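Local coordinates for protein poly(ADP-ribose) glycohydrolase (Thermomonospora curvata, PDB 3SIG) that hydrolyses poly(ADP-ribose) as a bacterial poly(ADP-ribose) glycohydrolase with a macrodomain-type fold, and binds ADP-ribose in its pocket, at residues A[69-74]-A[262-267]; A[9-14]-A[154-159]; A[83-88]-A[212-217]. All blocks are in the same frame, centred on the assembly; numbering follows the deposited sequence. Where two conformers were deposited one is given.

Interaction 1 of 3, residues A[69-74]-A[262-267]; sequences VTEETT and PGAPRH. With AR6 ([(2R,3S,4R,5R)-5-(6-aminopurin-9-yl)-3,4-dihydroxy-oxolan-2-yl]methyl [hydroxy-[[(2R,3S,4R,5S)-3,4,5-trihydroxyoxolan-2-yl]methoxy]phosphoryl] hydrogen phosphate), chain B.
Glu71 lays its CG over one face of the His267 imidazole, 3.5 Å from the ring centroid, in a CH-pi contact whose two side chains cross at about a right angle. The carbon sits toward the CD2-NE2 rim of the ring rather than over its middle. The carboxylate, turned 38° from the ring plane, places OE1 4.0 Å from Ala264 CB. With His267 CG anti to the backbone N (chi1 172°), the imidazole reaches out to the strand end. There Thr70 O lies at the ring edge, 3.4 Å from His267 CD2, while Val69 CG1 comes in obliquely. A water also in the ring plane joins His267 NE2 to Val69 O, at 2.8 Å from each. The same two segments line the ADP-ribose pocket: Thr74 N donates to adenine N1 at 3.0 Å, and the Arg266 guanidinium has the ribose O3' over one face, while its NE forms a salt bridge with Asp259. The contact thus joins the end of strand 66-70, an edge strand of the sheet beside strand 252-256, to the first turn of helix 265-273, and helix 74-84 begins a few residues after the strand.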
# COMPACT_ATOMS: atom_id res chain seq x y z
N VAL A 69 9.42 -13.83 0.61
CA VAL A 69 8.98 -13.35 -0.69
C VAL A 69 7.96 -14.35 -1.16
O VAL A 69 8.25 -15.56 -1.20
CB VAL A 69 10.12 -13.26 -1.70
CG1 VAL A 69 9.59 -12.78 -3.04
CG2 VAL A 69 11.19 -12.31 -1.19
N THR A 70 6.77 -13.88 -1.53
CA THR A 70 5.70 -14.77 -1.98
C THR A 70 5.08 -14.20 -3.23
O THR A 70 5.33 -13.04 -3.58
CB THR A 70 4.60 -14.97 -0.93
OG1 THR A 70 3.84 -13.76 -0.83
CG2 THR A 70 5.18 -15.32 0.41
N GLU A 71 4.27 -15.03 -3.90
CA GLU A 71 3.50 -14.57 -5.06
C GLU A 71 2.08 -14.13 -4.69
O GLU A 71 1.22 -13.99 -5.57
CB GLU A 71 3.46 -15.63 -6.17
CG GLU A 71 4.83 -15.80 -6.87
CD GLU A 71 4.77 -16.54 -8.21
OE1 GLU A 71 4.74 -15.90 -9.30
OE2 GLU A 71 4.78 -17.79 -8.14
N GLU A 72 1.86 -13.92 -3.40
CA GLU A 72 0.59 -13.43 -2.92
C GLU A 72 0.33 -12.03 -3.39
O GLU A 72 1.22 -11.22 -3.56
CB GLU A 72 0.58 -13.41 -1.39
CG GLU A 72 0.60 -14.79 -0.76
CD GLU A 72 0.90 -14.74 0.71
OE1 GLU A 72 1.97 -14.22 1.08
OE2 GLU A 72 0.07 -15.23 1.50
N THR A 73 -0.95 -11.71 -3.52
CA THR A 73 -1.36 -10.32 -3.57
C THR A 73 -1.10 -9.68 -2.20
O THR A 73 -0.98 -10.35 -1.16
CB THR A 73 -2.85 -10.16 -3.86
OG1 THR A 73 -3.57 -10.79 -2.79
CG2 THR A 73 -3.24 -10.81 -5.17
N THR A 74 -1.05 -8.35 -2.19
CA THR A 74 -0.94 -7.60 -0.94
C THR A 74 -2.00 -8.07 0.06
O THR A 74 -1.70 -8.35 1.23
CB THR A 74 -1.10 -6.10 -1.19
OG1 THR A 74 -0.22 -5.71 -2.26
CG2 THR A 74 -0.82 -5.28 0.07
N PRO A 262 4.45 -12.36 -18.14
CA PRO A 262 5.24 -13.56 -18.38
C PRO A 262 6.58 -13.48 -17.67
O PRO A 262 7.24 -12.46 -17.71
CB PRO A 262 5.46 -13.53 -19.89
CG PRO A 262 4.23 -12.83 -20.39
CD PRO A 262 3.97 -11.76 -19.38
N GLY A 263 6.95 -14.56 -17.00
CA GLY A 263 8.18 -14.58 -16.25
C GLY A 263 8.11 -13.94 -14.86
O GLY A 263 9.08 -14.03 -14.09
N ALA A 264 7.00 -13.29 -14.53
CA ALA A 264 6.83 -12.60 -13.25
C ALA A 264 8.09 -11.87 -12.80
O ALA A 264 8.61 -12.10 -11.70
CB ALA A 264 6.37 -13.60 -12.16
N PRO A 265 8.62 -10.95 -13.63
CA PRO A 265 9.94 -10.37 -13.40
C PRO A 265 10.05 -9.57 -12.09
O PRO A 265 11.10 -9.50 -11.46
CB PRO A 265 10.14 -9.45 -14.62
CG PRO A 265 8.78 -9.24 -15.14
CD PRO A 265 8.03 -10.49 -14.90
N ARG A 266 8.96 -8.96 -11.65
CA ARG A 266 9.01 -8.22 -10.39
C ARG A 266 9.22 -9.20 -9.25
O ARG A 266 9.97 -8.91 -8.30
CB ARG A 266 7.72 -7.39 -10.16
CG ARG A 266 7.76 -5.98 -10.75
CD ARG A 266 7.84 -5.86 -12.24
NE ARG A 266 6.75 -6.51 -12.98
CZ ARG A 266 6.04 -5.95 -13.95
NH1 ARG A 266 6.19 -4.67 -14.26
NH2 ARG A 266 5.14 -6.67 -14.61
N HIS A 267 8.53 -10.33 -9.30
CA HIS A 267 8.66 -11.33 -8.27
C HIS A 267 10.05 -11.92 -8.31
O HIS A 267 10.67 -12.09 -7.26
CB HIS A 267 7.59 -12.43 -8.42
CG HIS A 267 7.81 -13.57 -7.48
ND1 HIS A 267 8.60 -14.65 -7.82
CD2 HIS A 267 7.40 -13.79 -6.21
CE1 HIS A 267 8.66 -15.48 -6.79
NE2 HIS A 267 7.94 -14.98 -5.81
N1 AR6 B . -0.45 -7.45 -4.94
C2 AR6 B . 0.88 -7.56 -4.97
N3 AR6 B . 1.68 -7.19 -6.01
C4 AR6 B . 1.01 -6.65 -7.05
C5 AR6 B . -0.43 -6.51 -7.07
C6 AR6 B . -1.10 -6.93 -5.95
N6 AR6 B . -2.49 -6.85 -5.90
N7 AR6 B . -0.75 -5.89 -8.32
C8 AR6 B . 0.36 -5.74 -8.96
N9 AR6 B . 1.46 -6.17 -8.28
PA AR6 B . 1.54 -1.26 -9.48
PB AR6 B . 3.13 1.24 -9.15
C1' AR6 B . 2.88 -6.16 -8.61
O1A AR6 B . 1.79 -1.19 -10.95
O1B AR6 B . 3.62 1.82 -7.84
C1D AR6 B . -2.01 2.60 -9.82
O1D AR6 B . -2.87 2.99 -10.85
C2' AR6 B . 3.17 -6.18 -10.10
O2' AR6 B . 4.34 -6.92 -10.34
O2A AR6 B . 0.12 -1.33 -9.01
O2B AR6 B . 4.15 0.86 -10.18
C2D AR6 B . -1.92 3.71 -8.86
O2D AR6 B . -3.12 4.29 -8.45
C3' AR6 B . 3.41 -4.74 -10.39
O3' AR6 B . 4.28 -4.55 -11.45
O3A AR6 B . 2.31 -0.07 -8.76
C3D AR6 B . -0.77 4.52 -9.30
O3D AR6 B . -1.33 5.44 -10.20
C4' AR6 B . 3.98 -4.18 -9.12
O4' AR6 B . 3.55 -5.04 -8.08
C4D AR6 B . 0.10 3.50 -9.95
O4D AR6 B . -0.71 2.41 -10.36
C5' AR6 B . 3.61 -2.74 -8.80
O5' AR6 B . 2.21 -2.57 -8.81
C5D AR6 B . 1.24 3.01 -9.07
O5D AR6 B . 2.08 2.18 -9.85
O HOH W 1 8.04 -16.80 -3.66

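Interaction 2 of 3, residues A[9-14]-A[154-159]; sequences AETVEI and PVFRDD
Arg157 reaches from the end of strand 147-157, in the mixed sheet of the macrodomain-type fold, to helix 2-17 and grips Glu10 OE1 in a salt bridge with both terminal nitrogens. The grip is end-on and asymmetric. Arg157 NH2 donates to Glu10 OE1 at 2.8 Å on the anti lone pair, whereas Arg157 NH1 meets the same oxygen nearly head-on from 3.2 Å. Carboxylate and guanidinium are almost coplanar, their planes 4° apart, and OE1 lies close to the guanidinium plane; the NH2 bond is the straighter, at 157°, the NH1 bond more bent. The extended run of Arg157 from CG to NE spans the gap between strand and helix, and Glu10 answers with an extended chain of its own, its CG anti to the backbone N (chi1 -175°). One helical position on, Thr11 turns OG1 into the guanidinium plane and accepts from Arg157 NH2 at 3.0 Å. Arg117 O, outside both segments, is hydrogen-bonded to Thr11 OG1 and to Arg157 NE, and Gly161 O takes a bond from NH1. Several acceptors therefore fix the rotation of this largely buried cation and would be expected to stabilise its charge. The other branch of Thr11, CG2, approaches the edge of the Phe156 ring, 4.0 Å from CZ. Ile14 adds CG2 obliquely to the same ring and brings CD1 to the guanidinium, while Leu163 of the adjoining strand packs against Ile14, Phe156 and Arg157. A water closes the salt bridge at its rim, donating to Glu10 OE1 at 2.7 Å and accepting from Arg157 NH1 at 3.0 Å.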
# COMPACT_ATOMS: atom_id res chain seq x y z
N ALA A 9 -18.10 0.43 -7.86
CA ALA A 9 -19.30 1.15 -7.51
C ALA A 9 -20.02 0.49 -6.33
O ALA A 9 -20.59 1.17 -5.49
CB ALA A 9 -20.23 1.24 -8.75
N GLU A 10 -20.04 -0.84 -6.32
CA GLU A 10 -20.67 -1.56 -5.21
C GLU A 10 -19.95 -1.24 -3.89
O GLU A 10 -20.58 -1.02 -2.86
CB GLU A 10 -20.65 -3.05 -5.45
CG GLU A 10 -21.41 -3.83 -4.37
CD GLU A 10 -21.38 -5.32 -4.58
OE1 GLU A 10 -20.30 -5.93 -4.48
OE2 GLU A 10 -22.45 -5.90 -4.83
N THR A 11 -18.62 -1.18 -3.95
CA THR A 11 -17.86 -0.86 -2.75
C THR A 11 -18.18 0.56 -2.27
O THR A 11 -18.40 0.77 -1.07
CB THR A 11 -16.38 -1.03 -3.01
OG1 THR A 11 -16.14 -2.42 -3.17
CG2 THR A 11 -15.52 -0.49 -1.85
N VAL A 12 -18.26 1.52 -3.17
CA VAL A 12 -18.68 2.85 -2.75
C VAL A 12 -20.07 2.85 -2.12
O VAL A 12 -20.27 3.53 -1.12
CB VAL A 12 -18.62 3.81 -3.93
CG1 VAL A 12 -19.39 5.12 -3.60
CG2 VAL A 12 -17.17 4.09 -4.26
N GLU A 13 -21.02 2.08 -2.66
CA GLU A 13 -22.36 1.94 -2.06
C GLU A 13 -22.26 1.36 -0.64
O GLU A 13 -22.91 1.83 0.29
CB GLU A 13 -23.28 1.04 -2.92
CG GLU A 13 -24.65 0.78 -2.25
CD GLU A 13 -25.62 -0.09 -3.08
OE1 GLU A 13 -25.33 -0.39 -4.25
OE2 GLU A 13 -26.67 -0.49 -2.53
N ILE A 14 -21.44 0.33 -0.51
CA ILE A 14 -21.23 -0.34 0.78
C ILE A 14 -20.69 0.65 1.80
O ILE A 14 -21.14 0.69 2.95
CB ILE A 14 -20.31 -1.57 0.62
CG1 ILE A 14 -21.09 -2.70 -0.04
CG2 ILE A 14 -19.74 -2.01 1.96
CD1 ILE A 14 -20.20 -3.79 -0.54
N PRO A 154 -11.04 -1.66 7.34
CA PRO A 154 -11.63 -2.97 7.13
C PRO A 154 -11.42 -3.43 5.68
O PRO A 154 -11.61 -2.65 4.74
CB PRO A 154 -13.11 -2.75 7.47
CG PRO A 154 -13.33 -1.32 7.29
CD PRO A 154 -12.04 -0.63 7.59
N VAL A 155 -11.06 -4.69 5.53
CA VAL A 155 -10.91 -5.37 4.25
C VAL A 155 -11.99 -6.42 4.18
O VAL A 155 -12.15 -7.22 5.11
CB VAL A 155 -9.52 -6.04 4.14
CG1 VAL A 155 -9.36 -6.74 2.80
CG2 VAL A 155 -8.44 -5.01 4.31
N PHE A 156 -12.75 -6.41 3.10
CA PHE A 156 -13.97 -7.22 3.01
C PHE A 156 -14.17 -7.87 1.65
O PHE A 156 -15.29 -8.36 1.39
CB PHE A 156 -15.21 -6.39 3.44
CG PHE A 156 -15.32 -5.03 2.79
CD1 PHE A 156 -14.96 -3.89 3.48
CD2 PHE A 156 -15.81 -4.89 1.49
CE1 PHE A 156 -15.05 -2.65 2.89
CE2 PHE A 156 -15.89 -3.65 0.89
CZ PHE A 156 -15.50 -2.53 1.59
N ARG A 157 -13.14 -7.98 0.80
CA ARG A 157 -13.20 -8.82 -0.39
C ARG A 157 -11.95 -9.67 -0.50
O ARG A 157 -10.87 -9.26 -0.02
CB ARG A 157 -13.34 -8.02 -1.70
CG ARG A 157 -14.56 -7.16 -1.81
CD ARG A 157 -14.71 -6.62 -3.23
NE ARG A 157 -15.72 -5.59 -3.26
CZ ARG A 157 -16.98 -5.82 -3.56
NH1 ARG A 157 -17.38 -7.03 -3.89
NH2 ARG A 157 -17.85 -4.83 -3.55
N ASP A 158 -12.07 -10.82 -1.15
CA ASP A 158 -10.91 -11.64 -1.52
C ASP A 158 -10.36 -11.23 -2.89
O ASP A 158 -10.83 -10.27 -3.47
CB ASP A 158 -11.26 -13.12 -1.47
CG ASP A 158 -12.24 -13.55 -2.55
OD1 ASP A 158 -12.54 -12.83 -3.53
OD2 ASP A 158 -12.72 -14.71 -2.45
N ASP A 159 -9.39 -12.00 -3.40
CA ASP A 159 -8.69 -11.63 -4.63
C ASP A 159 -9.64 -11.62 -5.84
O ASP A 159 -9.46 -10.87 -6.81
CB ASP A 159 -7.52 -12.59 -4.91
CG ASP A 159 -6.35 -12.43 -3.94
OD1 ASP A 159 -6.18 -11.33 -3.34
OD2 ASP A 159 -5.59 -13.43 -3.80
O HOH W 2 -19.84 -8.62 -4.74

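Interaction 3 of 3, residues A[83-88]-A[212-217]; sequences GAAGDQ and HRRLVL
Asp87 and Arg214 form a salt bridge where the loop after helix 74-84 passes the start of strand 214-217, an interior strand of the mixed macrodomain-type sheet. The ionic part is made by Arg214 NE, which donates to Asp87 OD2 at 2.9 Å from the syn side but 28° out of the carboxylate plane. The two flat groups are inclined at 53°, and a chain bent at chi3 (-62°) swings the guanidinium round to the loop. In a second bond, to an uncharged acceptor, Arg214 NH2 donates to Asp87 O at 3.0 Å, within both the guanidinium plane and the carbonyl plane. The arginine thus holds one residue side-on by two different oxygens, while NH1 turns to Leu81 O in the preceding helix. A packing contact comes from Ala85, whose CB rests over one face of the guanidinium, toward its rim, 3.7 Å from Arg214 NH2. A leucine in place of Arg214 would probably leave the Asp87 carboxylate without its charged mate and the carbonyls of Asp87 and Leu81 without these donors, allowing the loop to move more freely. Solvent adds further links: one water lies near Asp87 OD2 and accepts from Arg213 N at 2.9 Å, and another accepts from Arg214 N at 3.0 Å while lying 2.6 Å from Asp87 OD2.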
# COMPACT_ATOMS: atom_id res chain seq x y z
N GLY A 83 -4.59 -13.67 10.32
CA GLY A 83 -5.18 -14.87 10.91
C GLY A 83 -4.26 -15.50 11.96
O GLY A 83 -4.72 -16.28 12.81
N ALA A 84 -2.97 -15.19 11.90
CA ALA A 84 -1.95 -15.92 12.68
C ALA A 84 -1.57 -15.26 13.99
O ALA A 84 -0.98 -15.92 14.83
CB ALA A 84 -0.68 -16.12 11.82
N ALA A 85 -1.92 -13.99 14.18
CA ALA A 85 -1.58 -13.27 15.41
C ALA A 85 -2.41 -12.01 15.51
O ALA A 85 -2.88 -11.52 14.50
CB ALA A 85 -0.10 -12.91 15.42
N GLY A 86 -2.55 -11.45 16.70
CA GLY A 86 -3.49 -10.38 16.93
C GLY A 86 -3.00 -8.96 16.67
O GLY A 86 -3.79 -8.01 16.74
N ASP A 87 -1.71 -8.76 16.39
CA ASP A 87 -1.20 -7.41 16.16
C ASP A 87 -1.55 -7.00 14.73
O ASP A 87 -1.38 -7.76 13.76
CB ASP A 87 0.31 -7.31 16.44
CG ASP A 87 1.11 -8.31 15.66
OD1 ASP A 87 0.98 -9.52 15.93
OD2 ASP A 87 1.85 -7.93 14.73
N GLN A 88 -2.07 -5.79 14.59
CA GLN A 88 -2.50 -5.29 13.28
C GLN A 88 -1.33 -5.14 12.28
O GLN A 88 -0.30 -4.53 12.60
CB GLN A 88 -3.19 -3.97 13.47
CG GLN A 88 -3.91 -3.47 12.25
CD GLN A 88 -4.67 -2.19 12.54
OE1 GLN A 88 -4.23 -1.10 12.18
NE2 GLN A 88 -5.80 -2.29 13.21
N HIS A 212 3.51 -1.08 14.31
CA HIS A 212 3.38 -2.25 13.45
C HIS A 212 4.67 -3.03 13.35
O HIS A 212 5.68 -2.51 12.87
CB HIS A 212 2.88 -1.80 12.08
CG HIS A 212 1.53 -1.18 12.12
ND1 HIS A 212 1.26 0.17 12.03
CD2 HIS A 212 0.34 -1.79 12.29
CE1 HIS A 212 -0.04 0.36 12.18
NE2 HIS A 212 -0.62 -0.81 12.33
N ARG A 213 4.63 -4.25 13.82
CA ARG A 213 5.78 -5.12 13.77
C ARG A 213 5.76 -6.07 12.58
O ARG A 213 6.76 -6.71 12.30
CB ARG A 213 5.87 -5.94 15.04
CG ARG A 213 5.88 -5.12 16.33
CD ARG A 213 7.30 -4.89 16.82
NE ARG A 213 7.94 -6.14 17.21
CZ ARG A 213 9.15 -6.53 16.80
NH1 ARG A 213 9.86 -5.77 15.98
NH2 ARG A 213 9.65 -7.69 17.22
N ARG A 214 4.64 -6.15 11.87
CA ARG A 214 4.53 -7.01 10.69
C ARG A 214 4.04 -6.18 9.49
O ARG A 214 3.08 -5.41 9.61
CB ARG A 214 3.58 -8.19 10.98
CG ARG A 214 4.09 -9.01 12.16
CD ARG A 214 3.31 -10.30 12.38
NE ARG A 214 1.91 -10.01 12.70
CZ ARG A 214 0.88 -10.80 12.40
NH1 ARG A 214 1.07 -11.97 11.84
NH2 ARG A 214 -0.34 -10.39 12.69
N LEU A 215 4.78 -6.31 8.38
CA LEU A 215 4.57 -5.52 7.18
C LEU A 215 4.32 -6.37 5.98
O LEU A 215 4.89 -7.46 5.80
CB LEU A 215 5.78 -4.69 6.85
CG LEU A 215 6.38 -3.87 7.99
CD1 LEU A 215 7.60 -3.08 7.48
CD2 LEU A 215 5.39 -2.94 8.67
N VAL A 216 3.54 -5.81 5.09
CA VAL A 216 3.41 -6.36 3.74
C VAL A 216 3.89 -5.28 2.76
O VAL A 216 3.24 -4.24 2.62
CB VAL A 216 1.98 -6.82 3.39
CG1 VAL A 216 1.95 -7.37 1.99
CG2 VAL A 216 1.47 -7.88 4.40
N LEU A 217 5.03 -5.56 2.15
CA LEU A 217 5.67 -4.70 1.15
C LEU A 217 5.65 -5.44 -0.18
O LEU A 217 4.99 -6.47 -0.33
CB LEU A 217 7.12 -4.38 1.58
CG LEU A 217 7.26 -3.75 2.96
CD1 LEU A 217 8.74 -3.54 3.30
CD2 LEU A 217 6.51 -2.46 3.07
O HOH W 3 2.08 -5.72 13.33
O HOH W 4 2.79 -5.19 15.84

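All three contacts reach the same mixed sheet but differ in depth. Interaction 2 is buried, interaction 3 partly buried, and interaction 1 lies at the surface. Their chemistry differs accordingly: interaction 1 has no direct hydrogen bond between its segments and relies on a ring face and a water, whereas interactions 2 and 3 each centre on an arginine-carboxylate pair, grasped end-on through one oxygen in the former and side-on through one carboxylate oxygen and the backbone carbonyl of the same residue in the latter. Interactions 1 and 3 flank helix 74-84, at its start and its end, and touch where Thr74 O packs on Val216 CG1. Interactions 1 and 2 meet through a probable hydrogen bond between Thr73 OG1 and Asp159 OD1, at 2.7 Å.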